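Local coordinates for acetylxylan esterase / glucomannan deacetylase (Cellvibrio japonicus, PDB 2WAA), which removes acetyl groups from the plant cell wall polysaccharides xylan and glucomannan as a family 2 carbohydrate esterase, at residues E100-S105 with N162-Y167; A147-A152 with P317-H322. All coordinates share one frame; numbering follows the deposited sequence.

Going along the chain from the N terminus, segment 100-105 comes first, at the end of strand 94-103 in the N-terminal beta domain. Segments 147-152 and 162-167 follow, both in the long loop between strand 133-139 and helix 167-174. Segment 317-322 comes last and opens helix 319-337. Contact 1 closes a loop from 100-105 to 162-167 and joins the beta domain to the esterase domain. Contact 2 closes a much longer loop from 147-152 to 317-322 within the esterase domain. The two loops cross, because their segments alternate. They also touch: R104 and D149 form a salt bridge, and Y167 N probably hydrogen-bonds H322 ND1.

Contact 1 of 2, residues E100-S105 with N162-Y167; sequences EIIHRS and NARESY
I102 lays its CD1 against the CD methylene of R164, 4.1 Å away, and the two side chains cross at about a right angle. CG1 of I102 lies anti to its carbonyl carbon (chi1 -58°), while CG2 lies near CB of A163, at 4.5 Å. A163 CB also sits 3.5 Å from the backbone O of H103. The contact is buried and lies at the domain interface: strand 94-103 of the N-terminal beta domain meets a loop of the SGNH-type esterase domain. This loop makes a type I turn from A163 to S166. A163 O accepts from both S166 N and S166 OG, the latter at 2.7 Å on a lone pair. N162 OD1 accepts from E165 N at 3.2 Å, an Asx motif, with the donor well above the carbonyl plane. R104 and R164 meet edge to edge, NH1 to NH1 at 4.0 Å, with guanidinium planes only 25° apart. D66 explains this closeness of like charges, since its OD2 forms salt bridges with both NH1 atoms. R104 NH2 turns to D149 and to R159 O. The guanidinium of R104 also passes the amide of N162, with NH1 4.1 Å from CG and the planes 39° apart.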
loop_
_atom_site.group_PDB
_atom_site.type_symbol
_atom_site.label_atom_id
_atom_site.label_comp_id
_atom_site.label_asym_id
_atom_site.label_seq_id
_atom_site.Cartn_x
_atom_site.Cartn_y
_atom_site.Cartn_z
ATOM N N GLU A 100 -7.049 -1.136 15.162
ATOM C CA GLU A 100 -6.227 -0.992 13.952
ATOM C C GLU A 100 -6.666 0.268 13.199
ATOM O O GLU A 100 -7.888 0.523 13.059
ATOM C CB GLU A 100 -6.366 -2.232 13.005
ATOM C CG GLU A 100 -5.280 -2.200 11.899
ATOM C CD GLU A 100 -5.292 -3.447 10.984
ATOM O OE1 GLU A 100 -6.303 -4.189 10.989
ATOM O OE2 GLU A 100 -4.300 -3.672 10.254
ATOM N N ILE A 101 -5.686 1.067 12.755
ATOM C CA ILE A 101 -5.960 2.204 11.888
ATOM C C ILE A 101 -5.291 1.879 10.555
ATOM O O ILE A 101 -4.118 1.514 10.527
ATOM C CB ILE A 101 -5.386 3.503 12.475
ATOM C CG1 ILE A 101 -6.058 3.778 13.843
ATOM C CG2 ILE A 101 -5.482 4.664 11.482
ATOM C CD1 ILE A 101 -5.329 4.857 14.692
ATOM N N ILE A 102 -6.043 1.985 9.459
ATOM C CA ILE A 102 -5.493 1.663 8.148
ATOM C C ILE A 102 -5.610 2.875 7.260
ATOM O O ILE A 102 -6.716 3.428 7.107
ATOM C CB ILE A 102 -6.182 0.423 7.439
ATOM C CG1 ILE A 102 -6.091 -0.852 8.287
ATOM C CG2 ILE A 102 -5.456 0.088 6.149
ATOM C CD1 ILE A 102 -7.380 -1.091 9.060
ATOM N N HIS A 103 -4.483 3.305 6.652
ATOM C CA HIS A 103 -4.556 4.427 5.717
ATOM C C HIS A 103 -5.252 3.954 4.419
ATOM O O HIS A 103 -4.754 3.035 3.736
ATOM C CB HIS A 103 -3.121 4.943 5.414
ATOM C CG HIS A 103 -3.069 6.258 4.680
ATOM N ND1 HIS A 103 -2.087 6.553 3.758
ATOM C CD2 HIS A 103 -3.883 7.345 4.714
ATOM C CE1 HIS A 103 -2.276 7.778 3.278
ATOM N NE2 HIS A 103 -3.354 8.284 3.847
ATOM N N ARG A 104 -6.360 4.602 4.046
ATOM C CA ARG A 104 -7.044 4.264 2.783
ATOM C C ARG A 104 -6.507 5.090 1.644
ATOM O O ARG A 104 -6.529 4.630 0.504
ATOM C CB ARG A 104 -8.552 4.544 2.863
ATOM C CG ARG A 104 -9.286 3.678 3.928
ATOM C CD ARG A 104 -10.628 4.355 4.329
ATOM N NE ARG A 104 -11.544 4.551 3.205
ATOM C CZ ARG A 104 -12.408 3.634 2.767
ATOM N NH1 ARG A 104 -12.476 2.401 3.311
ATOM N NH2 ARG A 104 -13.225 3.939 1.739
ATOM N N SER A 105 -6.094 6.320 1.940
ATOM C CA SER A 105 -5.622 7.264 0.921
ATOM C C SER A 105 -4.246 6.957 0.372
ATOM O O SER A 105 -3.526 6.144 0.934
ATOM C CB SER A 105 -5.710 8.692 1.461
ATOM O OG SER A 105 -7.082 9.066 1.426
ATOM N N ASN A 162 -9.791 2.133 -1.301
ATOM C CA ASN A 162 -9.887 1.154 -0.219
ATOM C C ASN A 162 -8.673 0.251 -0.253
ATOM O O ASN A 162 -8.523 -0.544 -1.174
ATOM C CB ASN A 162 -11.187 0.376 -0.402
ATOM C CG ASN A 162 -11.449 -0.589 0.732
ATOM O OD1 ASN A 162 -10.524 -1.010 1.443
ATOM N ND2 ASN A 162 -12.703 -1.028 0.845
ATOM N N ALA A 163 -7.793 0.352 0.738
ATOM C CA ALA A 163 -6.547 -0.432 0.727
ATOM C C ALA A 163 -6.783 -1.880 1.172
ATOM O O ALA A 163 -6.237 -2.818 0.571
ATOM C CB ALA A 163 -5.499 0.246 1.673
ATOM N N ARG A 164 -7.584 -2.061 2.230
ATOM C CA ARG A 164 -7.802 -3.388 2.836
ATOM C C ARG A 164 -8.346 -4.392 1.830
ATOM O O ARG A 164 -8.066 -5.593 1.931
ATOM C CB ARG A 164 -8.881 -3.341 3.943
ATOM C CG ARG A 164 -8.522 -2.979 5.341
ATOM C CD ARG A 164 -9.830 -2.435 6.106
ATOM N NE ARG A 164 -11.063 -3.142 5.696
ATOM C CZ ARG A 164 -12.163 -2.609 5.121
ATOM N NH1 ARG A 164 -12.332 -1.287 4.845
ATOM N NH2 ARG A 164 -13.140 -3.435 4.816
ATOM N N GLU A 165 -9.197 -3.904 0.910
ATOM C CA GLU A 165 -9.842 -4.756 -0.078
ATOM C C GLU A 165 -9.192 -4.726 -1.445
ATOM O O GLU A 165 -9.731 -5.293 -2.415
ATOM C CB GLU A 165 -11.342 -4.423 -0.160
ATOM C CG GLU A 165 -11.951 -4.795 1.192
ATOM C CD GLU A 165 -13.428 -4.675 1.236
ATOM O OE1 GLU A 165 -13.921 -3.549 1.424
ATOM O OE2 GLU A 165 -14.089 -5.730 1.080
ATOM N N SER A 166 -8.015 -4.119 -1.512
ATOM C CA SER A 166 -7.229 -4.143 -2.753
ATOM C C SER A 166 -6.544 -5.507 -2.946
ATOM O O SER A 166 -6.263 -6.223 -1.964
ATOM C CB SER A 166 -6.202 -2.998 -2.739
ATOM O OG SER A 166 -5.122 -3.284 -1.822
ATOM N N TYR A 167 -6.237 -5.872 -4.204
ATOM C CA TYR A 167 -5.711 -7.187 -4.456
ATOM C C TYR A 167 -4.408 -7.433 -3.678
ATOM O O TYR A 167 -4.158 -8.570 -3.246
ATOM C CB TYR A 167 -5.486 -7.446 -5.964
ATOM C CG TYR A 167 -4.215 -6.795 -6.476
ATOM C CD1 TYR A 167 -3.038 -7.534 -6.557
ATOM C CD2 TYR A 167 -4.193 -5.433 -6.840
ATOM C CE1 TYR A 167 -1.800 -6.953 -7.029
ATOM C CE2 TYR A 167 -2.983 -4.827 -7.292
ATOM C CZ TYR A 167 -1.803 -5.622 -7.381
ATOM O OH TYR A 167 -0.633 -5.052 -7.828
#

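Contact 2 of 2, residues A147-A152 with P317-H322; sequences AIDRVA and PTKDQH
The contact lies beside the proposed Ser-His-Asp site of the esterase, where the segment just after H316 starts helix 319-337. I148 packs over one face of the H322 ring. Its CD1 stands 3.5 Å from the ring centroid and 4° off the normal, a CH-pi contact. CG1 is anti to the carbonyl carbon of I148 (chi1 -68°) and carries CD1 over the ring. On the other branch, I148 CG2 touches the K319 chain, 3.6 Å from K319 CE. H322 ND1 probably accepts from Y167 N, which would hold the ring's rotation. K319 bends at chi3 (-64°) and brings NZ to OD1 of D149, a salt bridge of 2.7 Å on the syn side, tilted out of the carboxylate plane. N162 ND2 shares that oxygen. Water 1 joins the backbones, donating a hydrogen bond to I148 O and accepting one from K319 N at 2.9 Å. R150 folds back to its own turn: NE donates to A147 O at 2.9 Å, and NH2 adds a weak bond to the same oxygen. T318 CG2 covers the centre of one R150 guanidinium face, 3.8 Å above the plane. R150 NH2 also bonds H316 O, while NH1 forms a salt bridge with D311 OD1 and a hydrogen bond with D314 O. R150 thus holds backbone oxygens of both charge-relay residues inferred here, consistent with a second-shell role. T318 OG1 accepts from Q321 N at 3.1 Å, and Q321 OE1 accepts from T318 N. These reciprocal bonds make a capping box, which starts the helix directly after the short segment that supplies D314 and H316, the inferred Asp and His of the SGNH-type site.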
loop_
_atom_site.group_PDB
_atom_site.type_symbol
_atom_site.label_atom_id
_atom_site.label_comp_id
_atom_site.label_asym_id
_atom_site.label_seq_id
_atom_site.Cartn_x
_atom_site.Cartn_y
_atom_site.Cartn_z
ATOM N N ALA A 147 -10.757 3.549 -6.438
ATOM C CA ALA A 147 -12.141 3.301 -6.945
ATOM C C ALA A 147 -12.736 1.971 -6.513
ATOM O O ALA A 147 -13.807 1.560 -7.008
ATOM C CB ALA A 147 -12.194 3.452 -8.487
ATOM N N ILE A 148 -12.108 1.305 -5.550
ATOM C CA ILE A 148 -12.727 0.085 -5.014
ATOM C C ILE A 148 -14.071 0.392 -4.359
ATOM O O ILE A 148 -15.018 -0.433 -4.475
ATOM C CB ILE A 148 -11.754 -0.660 -4.074
ATOM C CG1 ILE A 148 -10.601 -1.218 -4.944
ATOM C CG2 ILE A 148 -12.454 -1.738 -3.245
ATOM C CD1 ILE A 148 -9.518 -1.889 -4.144
ATOM N N ASP A 149 -14.179 1.534 -3.671
ATOM C CA ASP A 149 -15.418 1.829 -2.926
ATOM C C ASP A 149 -16.311 2.821 -3.663
ATOM O O ASP A 149 -16.983 3.637 -3.037
ATOM C CB ASP A 149 -15.148 2.346 -1.488
ATOM C CG ASP A 149 -14.776 1.230 -0.503
ATOM O OD1 ASP A 149 -14.833 0.017 -0.849
ATOM O OD2 ASP A 149 -14.367 1.569 0.646
ATOM N N ARG A 150 -16.313 2.748 -4.988
ATOM C CA ARG A 150 -17.119 3.643 -5.806
ATOM C C ARG A 150 -18.570 3.341 -5.478
ATOM O O ARG A 150 -18.915 2.220 -5.128
ATOM C CB ARG A 150 -16.889 3.344 -7.298
ATOM C CG ARG A 150 -17.601 2.040 -7.746
ATOM C CD ARG A 150 -17.136 1.512 -9.129
ATOM N NE ARG A 150 -15.729 1.082 -9.071
ATOM C CZ ARG A 150 -14.939 0.822 -10.105
ATOM N NH1 ARG A 150 -15.394 0.883 -11.364
ATOM N NH2 ARG A 150 -13.675 0.485 -9.847
ATOM N N VAL A 151 -19.437 4.305 -5.698
ATOM C CA VAL A 151 -20.872 4.029 -5.574
ATOM C C VAL A 151 -21.529 4.689 -6.767
ATOM O O VAL A 151 -21.174 5.799 -7.128
ATOM C CB VAL A 151 -21.395 4.636 -4.273
ATOM C CG1 VAL A 151 -22.922 4.882 -4.351
ATOM C CG2 VAL A 151 -21.011 3.735 -3.129
ATOM N N ALA A 152 -22.435 3.973 -7.417
ATOM C CA ALA A 152 -23.075 4.511 -8.631
ATOM C C ALA A 152 -23.776 5.849 -8.326
ATOM O O ALA A 152 -24.441 5.976 -7.310
ATOM C CB ALA A 152 -24.049 3.506 -9.173
ATOM N N PRO A 317 -10.329 -1.436 -11.881
ATOM C CA PRO A 317 -10.973 -2.664 -11.445
ATOM C C PRO A 317 -11.897 -2.435 -10.237
ATOM O O PRO A 317 -11.550 -1.673 -9.299
ATOM C CB PRO A 317 -9.787 -3.578 -11.098
ATOM C CG PRO A 317 -8.706 -3.158 -12.119
ATOM C CD PRO A 317 -8.891 -1.636 -12.211
ATOM N N THR A 318 -13.045 -3.103 -10.253
ATOM C CA THR A 318 -13.980 -3.006 -9.143
ATOM C C THR A 318 -13.527 -3.824 -7.924
ATOM O O THR A 318 -12.568 -4.598 -7.992
ATOM C CB THR A 318 -15.357 -3.599 -9.548
ATOM O OG1 THR A 318 -15.188 -4.971 -9.921
ATOM C CG2 THR A 318 -15.972 -2.832 -10.716
ATOM N N LYS A 319 -14.242 -3.645 -6.812
ATOM C CA LYS A 319 -14.002 -4.452 -5.617
ATOM C C LYS A 319 -14.077 -5.931 -5.942
ATOM O O LYS A 319 -13.187 -6.689 -5.538
ATOM C CB LYS A 319 -15.023 -4.096 -4.525
ATOM C CG LYS A 319 -14.911 -4.981 -3.231
ATOM C CD LYS A 319 -15.870 -4.476 -2.122
ATOM C CE LYS A 319 -15.419 -3.039 -1.714
ATOM N NZ LYS A 319 -16.263 -2.268 -0.653
ATOM N N ASP A 320 -15.098 -6.391 -6.660
ATOM C CA ASP A 320 -15.113 -7.840 -6.938
ATOM C C ASP A 320 -13.971 -8.290 -7.877
ATOM O O ASP A 320 -13.477 -9.405 -7.778
ATOM C CB ASP A 320 -16.456 -8.262 -7.519
ATOM C CG ASP A 320 -17.550 -8.219 -6.475
ATOM O OD1 ASP A 320 -17.232 -8.270 -5.254
ATOM O OD2 ASP A 320 -18.730 -8.134 -6.881
ATOM N N GLN A 321 -13.586 -7.418 -8.805
ATOM C CA GLN A 321 -12.441 -7.701 -9.652
ATOM C C GLN A 321 -11.128 -7.794 -8.846
ATOM O O GLN A 321 -10.285 -8.658 -9.111
ATOM C CB GLN A 321 -12.342 -6.676 -10.760
ATOM C CG GLN A 321 -13.483 -6.914 -11.795
ATOM C CD GLN A 321 -13.770 -5.744 -12.688
ATOM O OE1 GLN A 321 -13.063 -4.719 -12.680
ATOM N NE2 GLN A 321 -14.841 -5.874 -13.474
ATOM N N HIS A 322 -10.929 -6.894 -7.889
ATOM C CA HIS A 322 -9.752 -7.029 -7.005
ATOM C C HIS A 322 -9.739 -8.377 -6.283
ATOM O O HIS A 322 -8.704 -8.985 -6.107
ATOM C CB HIS A 322 -9.721 -5.895 -5.984
ATOM C CG HIS A 322 -9.039 -4.660 -6.484
ATOM N ND1 HIS A 322 -7.716 -4.372 -6.213
ATOM C CD2 HIS A 322 -9.503 -3.638 -7.253
ATOM C CE1 HIS A 322 -7.380 -3.233 -6.806
ATOM N NE2 HIS A 322 -8.450 -2.760 -7.445
HETATM O O HOH W 1 -15.906 -1.305 -6.911
#